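Local coordinates for protein PT26-6P (Thermococcus sp., PDB 2WB7) that is of unknown function, being encoded by a mobile genetic element of euryarchaea and built from three domains with novel folds, at residues 85-90 and 110-115; 170-175 and 205-210. All coordinates share one frame; numbering follows the deposited sequence.

Following the chain from its N terminus, the chain reaches strand 85-96, then runs through strands 101-102 and 104-108, and the loop after them comes back to the beginning of strand 85-96, closing contact 1. Only later, after strand 120-129 and two helices, does strand 163-178 arrive beside strand 85-96, and contact 2 pairs it with strand 198-213. The two closures follow in series, neither nested nor crossed, with centres about 11 Å apart. They meet on one antiparallel sheet: His86 NE2 of contact 1 hydrogen-bonds Glu174 OE1 of contact 2, and residues 85-90 and 170-175 pair directly. Contact 1 thus ties a loop to this sheet, and contact 2 adds its next strand.

Contact 1: residues 85-90 and 110-115; sequences VHITEV and STFRQG
Phe112 swings up from the loop and lays one ring face against Ile87, whose CB stands 4.2 Å from the ring centroid in a CH-pi contact. CG2 of Ile87, trans to the backbone N, reaches 4.0 Å from Phe112 CE1. At the far end of the ring Val90 CG2 approaches Phe112 CZ to 3.7 Å, the two side chains meeting at about a right angle. The opposite ring face is taken by CB of Thr111, so the phenyl is held between its own loop and the strand. This buried apolar half is the tight one. Toward Gly115 the contact thins out: the His86 imidazole presents its edge to the loop backbone, CE1 lying 3.2 Å from Gln114 O, while no hydrogen bond spans the segments. The polar hold on the ring comes from elsewhere, as His86 NE2 hydrogen-bonds Glu174 OE1 and the ring stacks on Tyr172. Gln114 is exposed. Where strand 85-96 pairs with strand 163-178, Thr88 and Glu89 both face Lys170 in a classic beta bulge. Beneath, Ile87 and Val90 pack on Leu73 of strand 66-75, on Leu122 and Leu124 of strand 120-129, and on Val169 of strand 163-178.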
loop_
_atom_site.group_PDB
_atom_site.type_symbol
_atom_site.label_atom_id
_atom_site.label_comp_id
_atom_site.label_asym_id
_atom_site.label_seq_id
_atom_site.Cartn_x
_atom_site.Cartn_y
_atom_site.Cartn_z
ATOM N N VAL A 85 -46.033 3.320 -10.150
ATOM C CA VAL A 85 -44.937 4.246 -10.359
ATOM C C VAL A 85 -44.032 3.714 -11.467
ATOM O O VAL A 85 -43.565 2.587 -11.392
ATOM C CB VAL A 85 -44.122 4.406 -9.075
ATOM C CG1 VAL A 85 -42.868 5.182 -9.357
ATOM C CG2 VAL A 85 -44.954 5.099 -8.013
ATOM N N HIS A 86 -43.820 4.515 -12.507
ATOM C CA HIS A 86 -42.913 4.151 -13.603
ATOM C C HIS A 86 -41.598 4.900 -13.451
ATOM O O HIS A 86 -41.602 6.111 -13.211
ATOM C CB HIS A 86 -43.515 4.533 -14.955
ATOM C CG HIS A 86 -44.706 3.720 -15.346
ATOM N ND1 HIS A 86 -44.677 2.818 -16.387
ATOM C CD2 HIS A 86 -45.964 3.684 -14.850
ATOM C CE1 HIS A 86 -45.863 2.250 -16.508
ATOM N NE2 HIS A 86 -46.663 2.761 -15.590
ATOM N N ILE A 87 -40.473 4.204 -13.598
ATOM C CA ILE A 87 -39.182 4.892 -13.551
ATOM C C ILE A 87 -38.604 4.965 -14.955
ATOM O O ILE A 87 -38.363 3.936 -15.590
ATOM C CB ILE A 87 -38.212 4.217 -12.580
ATOM C CG1 ILE A 87 -38.917 3.924 -11.266
ATOM C CG2 ILE A 87 -37.038 5.117 -12.308
ATOM C CD1 ILE A 87 -38.033 3.224 -10.275
ATOM N N THR A 88 -38.410 6.179 -15.456
ATOM C CA THR A 88 -38.023 6.344 -16.856
ATOM C C THR A 88 -36.528 6.494 -17.033
ATOM O O THR A 88 -35.975 6.171 -18.099
ATOM C CB THR A 88 -38.678 7.567 -17.483
ATOM O OG1 THR A 88 -40.036 7.646 -17.043
ATOM C CG2 THR A 88 -38.644 7.448 -19.008
ATOM N N GLU A 89 -35.877 6.989 -15.988
ATOM C CA GLU A 89 -34.459 7.241 -16.068
ATOM C C GLU A 89 -33.886 7.545 -14.706
ATOM O O GLU A 89 -34.311 8.483 -14.043
ATOM C CB GLU A 89 -34.197 8.422 -16.999
ATOM C CG GLU A 89 -32.753 8.857 -17.034
ATOM C CD GLU A 89 -32.598 10.314 -17.422
ATOM O OE1 GLU A 89 -32.835 11.184 -16.552
ATOM O OE2 GLU A 89 -32.230 10.587 -18.590
ATOM N N VAL A 90 -32.918 6.737 -14.285
ATOM C CA VAL A 90 -32.132 7.063 -13.107
ATOM C C VAL A 90 -30.718 7.426 -13.538
ATOM O O VAL A 90 -30.130 6.807 -14.435
ATOM C CB VAL A 90 -32.099 5.920 -12.084
ATOM C CG1 VAL A 90 -31.274 6.326 -10.858
ATOM C CG2 VAL A 90 -33.514 5.527 -11.683
ATOM N N SER A 110 -35.532 1.432 -20.549
ATOM C CA SER A 110 -35.342 0.022 -20.907
ATOM C C SER A 110 -35.017 -0.839 -19.700
ATOM O O SER A 110 -35.353 -2.018 -19.649
ATOM C CB SER A 110 -34.199 -0.130 -21.914
ATOM O OG SER A 110 -34.593 0.255 -23.222
ATOM N N THR A 111 -34.322 -0.250 -18.739
ATOM C CA THR A 111 -33.834 -0.996 -17.588
ATOM C C THR A 111 -34.990 -1.424 -16.713
ATOM O O THR A 111 -34.917 -2.418 -15.998
ATOM C CB THR A 111 -32.902 -0.121 -16.725
ATOM O OG1 THR A 111 -31.843 0.406 -17.539
ATOM C CG2 THR A 111 -32.315 -0.931 -15.566
ATOM N N PHE A 112 -36.063 -0.651 -16.763
ATOM C CA PHE A 112 -37.139 -0.837 -15.812
ATOM C C PHE A 112 -38.382 -1.480 -16.399
ATOM O O PHE A 112 -38.587 -1.493 -17.611
ATOM C CB PHE A 112 -37.464 0.483 -15.131
ATOM C CG PHE A 112 -36.286 1.102 -14.466
ATOM C CD1 PHE A 112 -35.674 2.217 -15.010
ATOM C CD2 PHE A 112 -35.764 0.545 -13.313
ATOM C CE1 PHE A 112 -34.568 2.781 -14.403
ATOM C CE2 PHE A 112 -34.666 1.103 -12.694
ATOM C CZ PHE A 112 -34.062 2.223 -13.240
ATOM N N ARG A 113 -39.201 -2.015 -15.500
ATOM C CA ARG A 113 -40.418 -2.749 -15.819
ATOM C C ARG A 113 -41.420 -1.911 -16.597
ATOM O O ARG A 113 -41.835 -0.843 -16.141
ATOM C CB ARG A 113 -41.040 -3.220 -14.514
ATOM C CG ARG A 113 -42.209 -4.130 -14.648
ATOM C CD ARG A 113 -42.245 -5.028 -13.421
ATOM N NE ARG A 113 -41.156 -6.007 -13.463
ATOM C CZ ARG A 113 -40.705 -6.689 -12.412
ATOM N NH1 ARG A 113 -41.226 -6.495 -11.210
ATOM N NH2 ARG A 113 -39.715 -7.558 -12.567
ATOM N N GLN A 114 -41.795 -2.401 -17.776
ATOM C CA GLN A 114 -42.755 -1.724 -18.658
ATOM C C GLN A 114 -44.013 -1.279 -17.920
ATOM O O GLN A 114 -44.494 -0.154 -18.110
ATOM C CB GLN A 114 -43.172 -2.655 -19.798
ATOM C CG GLN A 114 -42.032 -3.408 -20.470
ATOM C CD GLN A 114 -41.227 -2.509 -21.376
ATOM O OE1 GLN A 114 -40.921 -1.369 -21.016
ATOM N NE2 GLN A 114 -40.884 -3.010 -22.566
ATOM N N GLY A 115 -44.549 -2.174 -17.095
ATOM C CA GLY A 115 -45.803 -1.930 -16.403
ATOM C C GLY A 115 -45.717 -0.984 -15.220
ATOM O O GLY A 115 -46.737 -0.649 -14.620
#

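Contact 2: residues 170-175 and 205-210; sequences KGYQEA and DIDFTL
The Phe208 ring slides under the backbone of Gly171: the glycine carbonyl O sits 3.2 Å above one face, toward the rim, and its CA makes a CH-pi contact with the same ring. Gln173 N lies at the ring's edge, in plane. Phe208 CG stands between its backbone N and carbonyl carbon (chi1 61°), which folds the phenyl back across the neighbouring strand. With an alanine here, the backbone of Gly171 would probably be left without the ring beneath it and Val85 without an apolar neighbour. On the other face of the sheet, Tyr172 and the Asp205 carboxylate run alongside each other, their planes 34° apart, with Tyr172 CD1 3.8 Å from Asp205 CG. The acids Glu174 and Asp205 also lie side by side, but each has a partner: His86 and Trp176 for the first, His202 for the second. Phe208 N to Gly171 O (2.9 Å) is nearly straight, and Gln173 and Ile206 exchange two further bonds; Gly171 N to Phe208 O is weak. These two hydrogen-bonded pairs, with Tyr172-Asp207 the non-hydrogen-bonded pair between them, make a regular antiparallel strand pair, consistent with the immunoglobulin-like family assignment of this region.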
loop_
_atom_site.group_PDB
_atom_site.type_symbol
_atom_site.label_atom_id
_atom_site.label_comp_id
_atom_site.label_asym_id
_atom_site.label_seq_id
_atom_site.Cartn_x
_atom_site.Cartn_y
_atom_site.Cartn_z
ATOM N N LYS A 170 -36.394 9.914 -12.388
ATOM C CA LYS A 170 -37.438 10.531 -13.171
ATOM C C LYS A 170 -38.424 9.481 -13.653
ATOM O O LYS A 170 -38.063 8.317 -13.874
ATOM C CB LYS A 170 -36.831 11.268 -14.360
ATOM C CG LYS A 170 -35.960 12.438 -13.960
ATOM C CD LYS A 170 -35.472 13.200 -15.183
ATOM C CE LYS A 170 -34.572 14.354 -14.767
ATOM N NZ LYS A 170 -34.031 15.094 -15.950
ATOM N N GLY A 171 -39.672 9.906 -13.815
ATOM C CA GLY A 171 -40.735 9.041 -14.295
ATOM C C GLY A 171 -42.075 9.611 -13.890
ATOM O O GLY A 171 -42.164 10.787 -13.509
ATOM N N TYR A 172 -43.117 8.786 -13.947
ATOM C CA TYR A 172 -44.463 9.256 -13.640
ATOM C C TYR A 172 -45.315 8.244 -12.893
ATOM O O TYR A 172 -45.175 7.033 -13.086
ATOM C CB TYR A 172 -45.176 9.619 -14.929
ATOM C CG TYR A 172 -45.398 8.430 -15.836
ATOM C CD1 TYR A 172 -46.490 7.591 -15.659
ATOM C CD2 TYR A 172 -44.517 8.151 -16.867
ATOM C CE1 TYR A 172 -46.701 6.514 -16.488
ATOM C CE2 TYR A 172 -44.720 7.075 -17.703
ATOM C CZ TYR A 172 -45.813 6.261 -17.514
ATOM O OH TYR A 172 -46.019 5.179 -18.345
ATOM N N GLN A 173 -46.219 8.748 -12.054
ATOM C CA GLN A 173 -47.184 7.887 -11.384
ATOM C C GLN A 173 -48.533 7.890 -12.091
ATOM O O GLN A 173 -49.025 8.942 -12.517
ATOM C CB GLN A 173 -47.375 8.283 -9.926
ATOM C CG GLN A 173 -48.131 7.233 -9.147
ATOM C CD GLN A 173 -48.130 7.504 -7.668
ATOM O OE1 GLN A 173 -47.699 8.571 -7.225
ATOM N NE2 GLN A 173 -48.625 6.542 -6.883
ATOM N N GLU A 174 -49.129 6.704 -12.207
ATOM C CA GLU A 174 -50.463 6.577 -12.758
ATOM C C GLU A 174 -51.508 6.966 -11.715
ATOM O O GLU A 174 -51.381 6.622 -10.533
ATOM C CB GLU A 174 -50.711 5.150 -13.217
ATOM C CG GLU A 174 -49.852 4.707 -14.392
ATOM C CD GLU A 174 -50.185 3.286 -14.848
ATOM O OE1 GLU A 174 -49.263 2.444 -14.928
ATOM O OE2 GLU A 174 -51.374 3.005 -15.117
ATOM N N ALA A 175 -52.531 7.696 -12.163
ATOM C CA ALA A 175 -53.682 8.033 -11.330
ATOM C C ALA A 175 -54.909 7.319 -11.892
ATOM O O ALA A 175 -55.207 7.446 -13.075
ATOM C CB ALA A 175 -53.896 9.542 -11.321
ATOM N N ASP A 205 -51.540 10.914 -15.750
ATOM C CA ASP A 205 -50.166 10.557 -15.404
ATOM C C ASP A 205 -49.463 11.767 -14.792
ATOM O O ASP A 205 -49.540 12.869 -15.324
ATOM C CB ASP A 205 -49.420 10.063 -16.643
ATOM C CG ASP A 205 -49.877 8.690 -17.079
ATOM O OD1 ASP A 205 -50.386 7.945 -16.216
ATOM O OD2 ASP A 205 -49.734 8.350 -18.270
ATOM N N ILE A 206 -48.782 11.567 -13.671
ATOM C CA ILE A 206 -48.197 12.680 -12.924
ATOM C C ILE A 206 -46.668 12.593 -12.824
ATOM O O ILE A 206 -46.131 11.731 -12.130
ATOM C CB ILE A 206 -48.778 12.739 -11.501
ATOM C CG1 ILE A 206 -50.308 12.789 -11.555
ATOM C CG2 ILE A 206 -48.204 13.921 -10.739
ATOM C CD1 ILE A 206 -50.984 12.333 -10.266
ATOM N N ASP A 207 -45.972 13.501 -13.499
ATOM C CA ASP A 207 -44.516 13.492 -13.538
ATOM C C ASP A 207 -43.831 13.848 -12.219
ATOM O O ASP A 207 -44.331 14.667 -11.439
ATOM C CB ASP A 207 -44.032 14.421 -14.640
ATOM C CG ASP A 207 -44.369 13.895 -16.003
ATOM O OD1 ASP A 207 -44.211 14.636 -16.999
ATOM O OD2 ASP A 207 -44.800 12.727 -16.072
ATOM N N PHE A 208 -42.684 13.210 -11.974
ATOM C CA PHE A 208 -41.836 13.566 -10.846
ATOM C C PHE A 208 -40.366 13.549 -11.243
ATOM O O PHE A 208 -39.951 12.862 -12.184
ATOM C CB PHE A 208 -42.066 12.636 -9.644
ATOM C CG PHE A 208 -41.771 11.195 -9.934
ATOM C CD1 PHE A 208 -40.477 10.687 -9.798
ATOM C CD2 PHE A 208 -42.780 10.345 -10.349
ATOM C CE1 PHE A 208 -40.199 9.360 -10.077
ATOM C CE2 PHE A 208 -42.513 9.010 -10.622
ATOM C CZ PHE A 208 -41.216 8.518 -10.492
ATOM N N THR A 209 -39.592 14.344 -10.524
ATOM C CA THR A 209 -38.155 14.311 -10.617
ATOM C C THR A 209 -37.653 14.318 -9.184
ATOM O O THR A 209 -37.770 15.317 -8.470
ATOM C CB THR A 209 -37.599 15.517 -11.373
ATOM O OG1 THR A 209 -37.877 15.368 -12.768
ATOM C CG2 THR A 209 -36.096 15.615 -11.164
ATOM N N LEU A 210 -37.153 13.175 -8.740
ATOM C CA LEU A 210 -36.653 13.077 -7.386
ATOM C C LEU A 210 -35.138 13.081 -7.430
ATOM O O LEU A 210 -34.521 12.607 -8.395
ATOM C CB LEU A 210 -37.225 11.839 -6.684
ATOM C CG LEU A 210 -38.761 11.867 -6.577
ATOM C CD1 LEU A 210 -39.317 10.642 -5.849
ATOM C CD2 LEU A 210 -39.254 13.152 -5.907
#